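Local coordinates for tetratricopeptide repeat protein (Parabacteroides merdae ATCC 43184, PDB 4R7S), which is of unknown function but, as a tetratricopeptide repeat protein built of paired antiparallel helices, probably serves as a scaffold for binding other proteins or peptides, at residues 22-27 with 52-57; 49-52 with 58-61. One frame throughout, in Å; residues are numbered along the deposited sequence.

Contact 1: residues 22-27 with 52-57; sequences SAEESL and RRQGKL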
# COMPACT_ATOMS: atom_id res chain seq x y z
N SER A 22 9.90 24.09 -0.97
CA SER A 22 10.72 24.91 -0.10
C SER A 22 11.28 24.10 1.07
O SER A 22 12.45 24.25 1.39
CB SER A 22 9.92 26.10 0.40
OG SER A 22 9.46 26.91 -0.66
N ALA A 23 10.48 23.20 1.67
CA ALA A 23 10.96 22.35 2.77
C ALA A 23 12.19 21.53 2.33
O ALA A 23 13.20 21.55 3.04
CB ALA A 23 9.85 21.43 3.26
N GLU A 24 12.14 20.94 1.10
CA GLU A 24 13.23 20.20 0.45
C GLU A 24 14.51 21.04 0.35
O GLU A 24 15.60 20.55 0.69
CB GLU A 24 12.80 19.75 -0.96
CG GLU A 24 13.92 19.16 -1.79
CD GLU A 24 13.47 18.23 -2.89
OE1 GLU A 24 12.24 18.05 -3.04
OE2 GLU A 24 14.34 17.66 -3.59
N GLU A 25 14.38 22.29 -0.14
CA GLU A 25 15.50 23.21 -0.31
C GLU A 25 16.14 23.59 1.02
O GLU A 25 17.37 23.62 1.12
CB GLU A 25 15.09 24.47 -1.08
CG GLU A 25 15.83 24.64 -2.41
CD GLU A 25 17.33 24.44 -2.36
OE1 GLU A 25 18.02 25.23 -1.67
OE2 GLU A 25 17.82 23.48 -3.01
N SER A 26 15.31 23.86 2.06
CA SER A 26 15.82 24.20 3.41
C SER A 26 16.68 23.05 3.96
O SER A 26 17.78 23.31 4.46
CB SER A 26 14.67 24.51 4.36
OG SER A 26 13.96 25.64 3.88
N LEU A 27 16.22 21.79 3.77
CA LEU A 27 16.95 20.59 4.21
C LEU A 27 18.29 20.45 3.47
O LEU A 27 19.33 20.27 4.11
CB LEU A 27 16.10 19.32 4.06
CG LEU A 27 15.02 19.16 5.15
CD1 LEU A 27 14.18 17.95 4.91
CD2 LEU A 27 15.60 19.06 6.52
N ARG A 52 9.39 11.95 -1.61
CA ARG A 52 8.41 10.90 -1.95
C ARG A 52 7.00 11.50 -2.10
O ARG A 52 6.30 11.16 -3.04
CB ARG A 52 8.41 9.78 -0.90
CG ARG A 52 7.63 8.54 -1.32
CD ARG A 52 7.33 7.62 -0.15
NE ARG A 52 6.71 6.39 -0.63
CZ ARG A 52 6.38 5.35 0.14
NH1 ARG A 52 6.61 5.38 1.44
NH2 ARG A 52 5.81 4.28 -0.40
N ARG A 53 6.61 12.41 -1.17
CA ARG A 53 5.31 13.07 -1.19
C ARG A 53 5.16 14.05 -2.38
O ARG A 53 4.07 14.57 -2.60
CB ARG A 53 5.07 13.81 0.13
CG ARG A 53 4.69 12.89 1.30
CD ARG A 53 4.59 13.67 2.58
NE ARG A 53 3.59 14.74 2.50
CZ ARG A 53 3.53 15.79 3.32
NH1 ARG A 53 4.42 15.94 4.29
NH2 ARG A 53 2.58 16.70 3.16
N GLN A 54 6.25 14.27 -3.15
CA GLN A 54 6.27 15.09 -4.35
C GLN A 54 6.25 14.22 -5.61
O GLN A 54 6.13 14.75 -6.73
CB GLN A 54 7.52 15.97 -4.37
CG GLN A 54 7.34 17.30 -3.67
CD GLN A 54 8.65 18.04 -3.68
OE1 GLN A 54 8.98 18.80 -4.61
NE2 GLN A 54 9.48 17.76 -2.69
N GLY A 55 6.41 12.91 -5.42
CA GLY A 55 6.46 11.93 -6.50
C GLY A 55 7.86 11.73 -7.04
O GLY A 55 8.05 10.97 -8.00
N LYS A 56 8.87 12.42 -6.45
CA LYS A 56 10.29 12.31 -6.80
C LYS A 56 10.83 11.02 -6.14
O LYS A 56 11.66 11.04 -5.22
CB LYS A 56 11.05 13.57 -6.36
CG LYS A 56 10.36 14.88 -6.69
CD LYS A 56 11.36 15.98 -7.04
CE LYS A 56 11.57 17.00 -5.96
NZ LYS A 56 12.82 17.80 -6.17
N LEU A 57 10.29 9.88 -6.61
CA LEU A 57 10.54 8.55 -6.08
C LEU A 57 12.01 8.08 -6.20
O LEU A 57 12.54 7.55 -5.22
CB LEU A 57 9.60 7.53 -6.74
CG LEU A 57 8.09 7.81 -6.69
CD1 LEU A 57 7.30 6.59 -7.17
CD2 LEU A 57 7.60 8.22 -5.29
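Glu-24 holds the contact through its carboxylate, which meets the ends of Gln-54 and Lys-56. The tight part is small. Gln-54 NE2 donates to Glu-24 OE1 at 2.8 Å, with an angle of 150° at the hydrogen. The donor sits nearly in line with the C-O bond of OE1, while the carboxylate and amide planes are turned 75° apart. Lys-56 comes from the opposite direction to Glu-24 and forms a salt bridge, NZ to Glu-24 OE2 at 3.0 Å. Its NZ lies above the carboxylate plane and adds a weak bond to Glu-24 OE1. The Glu-24 chain reaches this far because CG is anti to the backbone N (chi1 171°) and the rest is extended.

The contact joins helix 20-33 to the turn between helices 40-52 and 57-68 in the tetratricopeptide repeat fold. Gly-55 closes helix 40-52 with positive phi in a Schellman motif, and Lys-56 follows as N-cap residue of the next helix. Gln-54 NE2 also bonds Ile-50 O, and Glu-24 OE2 has a second cation in Lys-28.

Elsewhere the contact is loose. The two backbones stay apart, 9.9 Å between Glu-24 CA and Gln-54 CA, and just 111 Å² is buried in all. Only these three long side chains span the distance. Glu-24 is buried, whereas Gln-54 and Lys-56 are partly exposed and form the solvent side.

Contact 2: residues 49-52 with 58-61; sequences TIQR and QEAL. With EDO (1,2-ethanediol), chain H.
Ala-60 packs its methyl against the last turn of helix 40-52. Its CB lies 3.7 Å from Arg-52 N and 3.9 Å from Gln-51 CB. The small side chain lets the helices come close, with Gln-51 CA and Ala-60 CA 5.1 Å apart. Beside it, the Gln-51 side chain crosses that of Glu-59 at about a right angle, with NE2 3.8 Å from Glu-59 CB. Gln-51 CG lies anti to the carbonyl carbon (chi1 -70°), and the chain runs extended beyond it, which carries the amide to Glu-59.

Such close packing around a small residue joins consecutive helices of the tetratricopeptide repeat fold, here 40-52 and 57-68. Leu-84 of helix 75-87 touches Ala-60 as well.

The polar links are indirect. Water 1 accepts from Gln-51 NE2 at 3.1 Å and donates to Glu-59 O at 3.0 Å. Gln-51 OE1 also lies near Glu-59 O, but both are acceptors and do not bond; OE1 takes a hydrogen bond from Ser-63 OG instead. A leucine in place of Gln-51 would probably leave Ser-63 OG and the water without this partner.

A bound 1,2-ethanediol, probably from the crystallisation liquor, sits at Thr-49, OG1 to O2 2.7 Å. Thr-49 OG1 has further hydrogen bonds with Thr-45 O and Tyr-64 OH.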
# COMPACT_ATOMS: atom_id res chain seq x y z
N THR A 49 11.18 11.51 2.68
CA THR A 49 9.72 11.52 2.79
C THR A 49 9.11 12.71 2.04
O THR A 49 8.10 12.52 1.34
CB THR A 49 9.29 11.49 4.25
OG1 THR A 49 10.13 10.57 4.95
CG2 THR A 49 7.88 11.00 4.40
N ILE A 50 9.71 13.92 2.17
CA ILE A 50 9.30 15.15 1.48
C ILE A 50 9.38 14.94 -0.05
O ILE A 50 8.45 15.32 -0.78
CB ILE A 50 10.17 16.34 1.96
CG1 ILE A 50 9.79 16.74 3.40
CG2 ILE A 50 10.09 17.53 1.00
CD1 ILE A 50 10.83 17.53 4.10
N GLN A 51 10.48 14.31 -0.52
CA GLN A 51 10.72 13.99 -1.92
C GLN A 51 9.71 12.96 -2.43
O GLN A 51 9.21 13.11 -3.54
CB GLN A 51 12.15 13.49 -2.14
CG GLN A 51 13.19 14.59 -1.98
CD GLN A 51 14.59 14.09 -2.21
OE1 GLN A 51 14.98 13.01 -1.77
NE2 GLN A 51 15.39 14.88 -2.91
N ARG A 52 9.39 11.95 -1.61
CA ARG A 52 8.41 10.90 -1.95
C ARG A 52 7.00 11.50 -2.10
O ARG A 52 6.30 11.16 -3.04
CB ARG A 52 8.41 9.78 -0.90
CG ARG A 52 7.63 8.54 -1.32
CD ARG A 52 7.33 7.62 -0.15
NE ARG A 52 6.71 6.39 -0.63
CZ ARG A 52 6.38 5.35 0.14
NH1 ARG A 52 6.61 5.38 1.44
NH2 ARG A 52 5.81 4.28 -0.40
N GLN A 58 12.66 8.29 -7.36
CA GLN A 58 14.06 7.89 -7.51
C GLN A 58 14.96 8.71 -6.59
O GLN A 58 15.88 8.13 -6.00
CB GLN A 58 14.55 7.99 -8.98
CG GLN A 58 14.10 6.83 -9.91
CD GLN A 58 14.23 5.43 -9.33
OE1 GLN A 58 15.26 5.02 -8.76
NE2 GLN A 58 13.17 4.65 -9.48
N GLU A 59 14.68 10.02 -6.43
CA GLU A 59 15.42 10.95 -5.55
C GLU A 59 15.28 10.54 -4.08
O GLU A 59 16.27 10.50 -3.33
CB GLU A 59 14.91 12.39 -5.72
CG GLU A 59 15.63 13.18 -6.80
CD GLU A 59 14.74 14.18 -7.50
OE1 GLU A 59 13.92 13.75 -8.35
OE2 GLU A 59 14.86 15.39 -7.21
N ALA A 60 14.02 10.27 -3.68
CA ALA A 60 13.64 9.83 -2.35
C ALA A 60 14.40 8.57 -1.98
O ALA A 60 14.85 8.45 -0.85
CB ALA A 60 12.15 9.59 -2.29
N LEU A 61 14.58 7.65 -2.95
CA LEU A 61 15.32 6.42 -2.71
C LEU A 61 16.77 6.73 -2.38
O LEU A 61 17.32 6.13 -1.45
CB LEU A 61 15.20 5.44 -3.91
CG LEU A 61 16.08 4.18 -3.91
CD1 LEU A 61 15.88 3.33 -2.64
CD2 LEU A 61 15.82 3.34 -5.15
C1 EDO H . 7.49 10.05 8.05
O1 EDO H . 6.68 9.04 7.43
C2 EDO H . 9.00 9.67 7.99
O2 EDO H . 9.78 10.80 7.60
O HOH W 1 17.89 12.99 -3.21

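Contacts 1 and 2 lie side by side, their centres about 7 Å apart, and share Arg-52. Together they follow the chain round the turn from helix 40-52 into helix 57-68, with helix 20-33 on one side. One polar link is Gln-51 NE2 to Glu-24 OE2, 3.0 Å, a probable hydrogen bond that ties the glutamine of contact 2 to the carboxylate of contact 1. A second probable bond, Lys-56 N to Gln-51 O at 3.0 Å, joins the turn to the helix end. Apolar packing adds Leu-27 CD1 on Ile-50 CD1, 3.5 Å. The ethanediol belongs to contact 2 and marks no known functional site.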